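Local coordinates for protein cellulase (Clostridium cellulovorans, PDB 6UI3) that probably hydrolyses beta-1,4-linked polysaccharides such as cellulose, as the glycoside hydrolase family 5 domain of a larger broad-specificity endoglucanase, at residues M23-N28 with A58-V63; P266-Q271 with P300-D305. All coordinates share one frame; numbering follows the deposited sequence.

How the contacts relate
Following the chain from its N terminus, contact 1 closes first: strand 25-29 runs out, helix 49-58 brings the chain back, and 58-63 enters strand 62-65 beside it. Contact 2 repeats the step near the C terminus, with helix 280-296 carried between strands 267-272 and 301-305. The two loops lie in series, neither nesting nor crossing, yet their centres are only about 9 Å apart. Strands 25-29 and 301-305, first and last of the eight, are neighbours and close the parallel barrel. Across that seam Asn28 N lies 2.8 Å from Trp303 O, and Trp27 NE1 lies 2.8 Å from Asp305 OD2, both probable hydrogen bonds.

Contact 1 (M23-N28 with A58-V63)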
loop_
_atom_site.group_PDB
_atom_site.type_symbol
_atom_site.label_atom_id
_atom_site.label_comp_id
_atom_site.label_asym_id
_atom_site.label_seq_id
_atom_site.Cartn_x
_atom_site.Cartn_y
_atom_site.Cartn_z
ATOM N N MET A 23 -12.364 0.514 5.966
ATOM C CA MET A 23 -11.177 -0.323 5.750
ATOM C C MET A 23 -10.532 -0.828 7.043
ATOM O O MET A 23 -9.985 -1.939 7.062
ATOM C CB MET A 23 -10.156 0.448 4.915
ATOM C CG MET A 23 -10.553 0.563 3.471
ATOM S SD MET A 23 -9.473 1.586 2.464
ATOM C CE MET A 23 -7.970 0.627 2.440
ATOM N N LYS A 24 -10.530 -0.034 8.094
ATOM C CA LYS A 24 -10.092 -0.446 9.478
ATOM C C LYS A 24 -8.587 -0.748 9.508
ATOM O O LYS A 24 -7.797 0.035 8.961
ATOM C CB LYS A 24 -10.990 -1.515 10.035
ATOM C CG LYS A 24 -12.463 -1.140 9.931
ATOM C CD LYS A 24 -13.368 -2.169 10.580
ATOM C CE LYS A 24 -14.835 -1.896 10.275
ATOM N NZ LYS A 24 -15.210 -2.308 8.893
ATOM N N ILE A 25 -8.142 -1.833 10.179
ATOM C CA ILE A 25 -6.733 -2.184 10.394
ATOM C C ILE A 25 -6.243 -3.047 9.235
ATOM O O ILE A 25 -6.931 -4.011 8.865
ATOM C CB ILE A 25 -6.600 -2.954 11.730
ATOM C CG1 ILE A 25 -7.191 -2.143 12.889
ATOM C CG2 ILE A 25 -5.144 -3.334 12.005
ATOM C CD1 ILE A 25 -7.284 -2.906 14.192
ATOM N N GLY A 26 -5.049 -2.774 8.710
ATOM C CA GLY A 26 -4.561 -3.473 7.543
ATOM C C GLY A 26 -3.121 -3.956 7.627
ATOM O O GLY A 26 -2.408 -3.743 8.617
ATOM N N TRP A 27 -2.702 -4.574 6.527
ATOM C CA TRP A 27 -1.507 -5.409 6.493
ATOM C C TRP A 27 -1.066 -5.567 5.049
ATOM O O TRP A 27 -1.904 -5.700 4.151
ATOM C CB TRP A 27 -1.896 -6.758 7.092
ATOM C CG TRP A 27 -0.830 -7.783 7.307
ATOM C CD1 TRP A 27 -0.102 -7.969 8.444
ATOM C CD2 TRP A 27 -0.426 -8.822 6.400
ATOM N NE1 TRP A 27 0.727 -9.060 8.306
ATOM C CE2 TRP A 27 0.551 -9.596 7.058
ATOM C CE3 TRP A 27 -0.802 -9.179 5.104
ATOM C CZ2 TRP A 27 1.160 -10.702 6.455
ATOM C CZ3 TRP A 27 -0.204 -10.274 4.514
ATOM C CH2 TRP A 27 0.778 -11.009 5.175
ATOM N N ASN A 28 0.242 -5.511 4.813
ATOM C CA ASN A 28 0.823 -5.748 3.498
ATOM C C ASN A 28 1.464 -7.132 3.432
ATOM O O ASN A 28 2.237 -7.513 4.319
ATOM C CB ASN A 28 1.975 -4.779 3.172
ATOM C CG ASN A 28 1.517 -3.393 2.822
ATOM O OD1 ASN A 28 1.411 -3.031 1.648
ATOM N ND2 ASN A 28 1.299 -2.573 3.843
ATOM N N ALA A 58 -7.314 -12.481 13.706
ATOM C CA ALA A 58 -6.567 -11.580 14.572
ATOM C C ALA A 58 -7.088 -10.149 14.546
ATOM O O ALA A 58 -6.650 -9.337 15.362
ATOM C CB ALA A 58 -5.093 -11.563 14.163
ATOM N N GLY A 59 -8.009 -9.825 13.642
ATOM C CA GLY A 59 -8.640 -8.519 13.618
ATOM C C GLY A 59 -8.284 -7.632 12.446
ATOM O O GLY A 59 -8.729 -6.475 12.417
ATOM N N PHE A 60 -7.495 -8.105 11.495
ATOM C CA PHE A 60 -7.217 -7.324 10.294
ATOM C C PHE A 60 -8.396 -7.380 9.327
ATOM O O PHE A 60 -9.094 -8.397 9.221
ATOM C CB PHE A 60 -5.957 -7.842 9.598
ATOM C CG PHE A 60 -4.701 -7.609 10.392
ATOM C CD1 PHE A 60 -4.186 -8.596 11.216
ATOM C CD2 PHE A 60 -4.026 -6.397 10.305
ATOM C CE1 PHE A 60 -3.033 -8.359 11.956
ATOM C CE2 PHE A 60 -2.874 -6.167 11.042
ATOM C CZ PHE A 60 -2.382 -7.149 11.855
ATOM N N ASN A 61 -8.583 -6.291 8.578
ATOM C CA ASN A 61 -9.696 -6.154 7.655
ATOM C C ASN A 61 -9.287 -5.820 6.231
ATOM O O ASN A 61 -10.150 -5.841 5.342
ATOM C CB ASN A 61 -10.626 -5.035 8.157
ATOM C CG ASN A 61 -12.010 -5.131 7.605
ATOM O OD1 ASN A 61 -12.657 -6.176 7.701
ATOM N ND2 ASN A 61 -12.512 -4.024 7.078
ATOM N N THR A 62 -8.020 -5.471 5.992
ATOM C CA THR A 62 -7.531 -5.026 4.693
ATOM C C THR A 62 -6.150 -5.619 4.450
ATOM O O THR A 62 -5.291 -5.575 5.346
ATOM C CB THR A 62 -7.417 -3.490 4.663
ATOM O OG1 THR A 62 -8.708 -2.889 4.734
ATOM C CG2 THR A 62 -6.728 -3.001 3.389
ATOM N N VAL A 63 -5.926 -6.153 3.250
ATOM C CA VAL A 63 -4.618 -6.651 2.840
ATOM C C VAL A 63 -4.197 -5.974 1.542
ATOM O O VAL A 63 -4.915 -6.031 0.533
ATOM C CB VAL A 63 -4.595 -8.182 2.666
ATOM C CG1 VAL A 63 -3.242 -8.631 2.097
ATOM C CG2 VAL A 63 -4.880 -8.891 3.988
HETATM O O HOH W 1 -14.904 -5.189 9.696
HETATM O O HOH W 2 -9.830 -4.245 11.291
#
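Phe60 lays one face of its ring against the indole of Trp27 in an edge-to-face pair, the centroid of the five-membered ring 5.2 Å from that of Phe60 and the planes 63° apart. Trp27 CD1 stands over the rim of the phenyl face, while Gly26 O meets the ring at its edge. In the conformer given, Ile25 CG2 reaches Phe60 CD2 at 3.7 Å. At another edge of the indole, Val63 CG1 packs in the ring plane against Trp27 CE3 at 3.9 Å. The indole nitrogen is held by Asp305, and Leu55 of helix 49-58 touches both aromatic rings.

The polar end of the contact centres on two carbonyls. Met23 O accepts Thr62 OG1 at 2.8 Å, the hydroxyl tilted 28° from the carbonyl plane, and more weakly Asn61 ND2 of the side chain. Ile25 O takes Asn61 N at 2.8 Å in a nearly straight bond, with Thr62 N a weak second donor. One water links Ile25 N to Gly59 O; another accepts from Lys24 NZ and gives a weak bond to Asn61 OD1, though Lys24 finds its stronger partner in Asp22. From there the strands run in parallel register, Gly26 beside Thr62 and Trp27 beside Val63, with a weak bond from Trp27 N to Thr62 O at 3.0 Å. Gly59 ends helix 49-58 with a Schellman motif, turning the chain into this pairing: a beta-alpha-beta unit, the first step of a TIM barrel.

Contact 2 (P266-Q271 with P300-D305); sequences PVIIGQ and PCLWWD. Unlike the reference sequence in segment 266-271: Gln271 (reference Glu).
The Gln271 carboxamide runs alongside the Trp304 indole, its plane 33° from that of the ring. The carboxamide carbon CD of Gln271 comes to 3.5 Å from Trp304 CE3; a straight chi2 (-180°) carries the amide along the six-membered ring. Leu302 presses CB to 3.4 Å from Gly270 O and sends CD1 to 4.0 Å from Ile268 CG2, while Pro300 CG meets Ile268 CG1. Strands 267-271 and 301-305 run 8° apart, with Pro300 just ahead of the second. Their parallel pairing is built round Ile269, whose N gives to Pro300 O at 2.9 Å and whose O takes Leu302 N at 3.0 Å. Ile269 also centres an inverse gamma turn; beyond it, Gln271 CA makes a CH...O contact with Leu302 O.

Farther out, Arg64 donates to Gln271 OE1 and Tyr224 OH bonds weakly to NE2, which helps to orient the amide of the deposited glutamine. Tyr290 of helix 280-296 packs on Ile269 and Cys301. Gln271 replaces a glutamate of the reference sequence at the C-terminal end of barrel strand seven, where family 5 glycoside hydrolases carry their nucleophile, so this end of the beta-alpha-beta unit probably forms part of the active-site cleft of the TIM barrel.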
loop_
_atom_site.group_PDB
_atom_site.type_symbol
_atom_site.label_atom_id
_atom_site.label_comp_id
_atom_site.label_asym_id
_atom_site.label_seq_id
_atom_site.Cartn_x
_atom_site.Cartn_y
_atom_site.Cartn_z
ATOM N N PRO A 266 -9.932 11.416 1.042
ATOM C CA PRO A 266 -9.374 10.580 2.105
ATOM C C PRO A 266 -7.930 10.204 1.834
ATOM O O PRO A 266 -7.462 10.217 0.690
ATOM C CB PRO A 266 -10.280 9.347 2.090
ATOM C CG PRO A 266 -10.810 9.280 0.706
ATOM C CD PRO A 266 -10.919 10.696 0.219
ATOM N N VAL A 267 -7.232 9.835 2.910
ATOM C CA VAL A 267 -5.841 9.385 2.872
ATOM C C VAL A 267 -5.763 7.987 3.472
ATOM O O VAL A 267 -6.366 7.713 4.517
ATOM C CB VAL A 267 -4.925 10.357 3.653
ATOM C CG1 VAL A 267 -3.490 9.873 3.675
ATOM C CG2 VAL A 267 -4.996 11.767 3.067
ATOM N N ILE A 268 -5.006 7.109 2.817
ATOM C CA ILE A 268 -4.696 5.769 3.320
ATOM C C ILE A 268 -3.199 5.711 3.590
ATOM O O ILE A 268 -2.395 6.045 2.713
ATOM C CB ILE A 268 -5.111 4.697 2.297
ATOM C CG1 ILE A 268 -6.636 4.669 2.142
ATOM C CG2 ILE A 268 -4.603 3.337 2.708
ATOM C CD1 ILE A 268 -7.121 3.996 0.876
ATOM N N ILE A 269 -2.825 5.298 4.798
ATOM C CA ILE A 269 -1.425 4.995 5.105
ATOM C C ILE A 269 -1.176 3.567 4.623
ATOM O O ILE A 269 -1.339 2.583 5.368
ATOM C CB ILE A 269 -1.091 5.203 6.588
ATOM C CG1 ILE A 269 -1.480 6.609 7.056
ATOM C CG2 ILE A 269 0.390 4.933 6.830
ATOM C CD1 ILE A 269 -0.799 7.731 6.353
ATOM N N GLY A 270 -0.806 3.455 3.351
ATOM C CA GLY A 270 -0.666 2.166 2.711
ATOM C C GLY A 270 0.504 1.351 3.211
ATOM O O GLY A 270 0.514 0.123 3.007
ATOM N N GLN A 271 1.496 2.000 3.839
ATOM C CA GLN A 271 2.587 1.306 4.513
ATOM C C GLN A 271 3.032 2.106 5.725
ATOM O O GLN A 271 3.264 3.313 5.615
ATOM C CB GLN A 271 3.837 1.126 3.633
ATOM C CG GLN A 271 3.592 0.350 2.345
ATOM C CD GLN A 271 4.826 0.162 1.477
ATOM O OE1 GLN A 271 4.728 -0.194 0.307
ATOM N NE2 GLN A 271 5.971 0.391 2.045
ATOM N N PRO A 300 -6.823 4.804 7.439
ATOM C CA PRO A 300 -6.441 3.429 7.773
ATOM C C PRO A 300 -4.938 3.248 7.647
ATOM O O PRO A 300 -4.277 3.884 6.817
ATOM C CB PRO A 300 -7.188 2.570 6.745
ATOM C CG PRO A 300 -7.806 3.473 5.803
ATOM C CD PRO A 300 -7.636 4.888 6.216
ATOM N N CYS A 301 -4.395 2.376 8.503
ATOM C CA CYS A 301 -2.970 2.079 8.563
ATOM C C CYS A 301 -2.723 0.621 8.212
ATOM O O CYS A 301 -3.366 -0.273 8.766
ATOM C CB CYS A 301 -2.416 2.344 9.962
ATOM S SG CYS A 301 -2.506 4.070 10.470
ATOM N N LEU A 302 -1.800 0.387 7.290
ATOM C CA LEU A 302 -1.462 -0.954 6.832
ATOM C C LEU A 302 -0.011 -1.262 7.180
ATOM O O LEU A 302 0.905 -0.669 6.610
ATOM C CB LEU A 302 -1.682 -1.056 5.323
ATOM C CG LEU A 302 -3.114 -1.029 4.802
ATOM C CD1 LEU A 302 -3.899 0.182 5.076
ATOM C CD2 LEU A 302 -3.086 -1.247 3.289
ATOM N N TRP A 303 0.204 -2.187 8.111
ATOM C CA TRP A 303 1.552 -2.567 8.523
ATOM C C TRP A 303 2.272 -3.299 7.393
ATOM O O TRP A 303 1.701 -4.168 6.735
ATOM C CB TRP A 303 1.470 -3.463 9.768
ATOM C CG TRP A 303 2.821 -3.890 10.323
ATOM C CD1 TRP A 303 3.613 -4.878 9.837
ATOM C CD2 TRP A 303 3.503 -3.367 11.472
ATOM N NE1 TRP A 303 4.756 -4.978 10.583
ATOM C CE2 TRP A 303 4.711 -4.079 11.605
ATOM C CE3 TRP A 303 3.217 -2.364 12.391
ATOM C CZ2 TRP A 303 5.618 -3.822 12.620
ATOM C CZ3 TRP A 303 4.115 -2.124 13.410
ATOM C CH2 TRP A 303 5.294 -2.861 13.518
ATOM N N TRP A 304 3.546 -2.955 7.192
ATOM C CA TRP A 304 4.393 -3.655 6.213
ATOM C C TRP A 304 4.991 -4.907 6.843
ATOM O O TRP A 304 5.920 -4.821 7.642
ATOM C CB TRP A 304 5.520 -2.752 5.705
ATOM C CG TRP A 304 6.373 -3.458 4.685
ATOM C CD1 TRP A 304 7.566 -4.089 4.899
ATOM C CD2 TRP A 304 6.075 -3.621 3.301
ATOM N NE1 TRP A 304 8.022 -4.650 3.726
ATOM C CE2 TRP A 304 7.128 -4.366 2.724
ATOM C CE3 TRP A 304 5.021 -3.208 2.482
ATOM C CZ2 TRP A 304 7.144 -4.700 1.382
ATOM C CZ3 TRP A 304 5.048 -3.535 1.156
ATOM C CH2 TRP A 304 6.098 -4.267 0.614
ATOM N N ASP A 305 4.471 -6.074 6.475
ATOM C CA ASP A 305 4.886 -7.354 7.053
ATOM C C ASP A 305 5.687 -8.148 6.028
ATOM O O ASP A 305 5.128 -8.747 5.112
ATOM C CB ASP A 305 3.690 -8.145 7.558
ATOM C CG ASP A 305 4.101 -9.317 8.419
ATOM O OD1 ASP A 305 5.247 -9.808 8.241
ATOM O OD2 ASP A 305 3.266 -9.744 9.242
#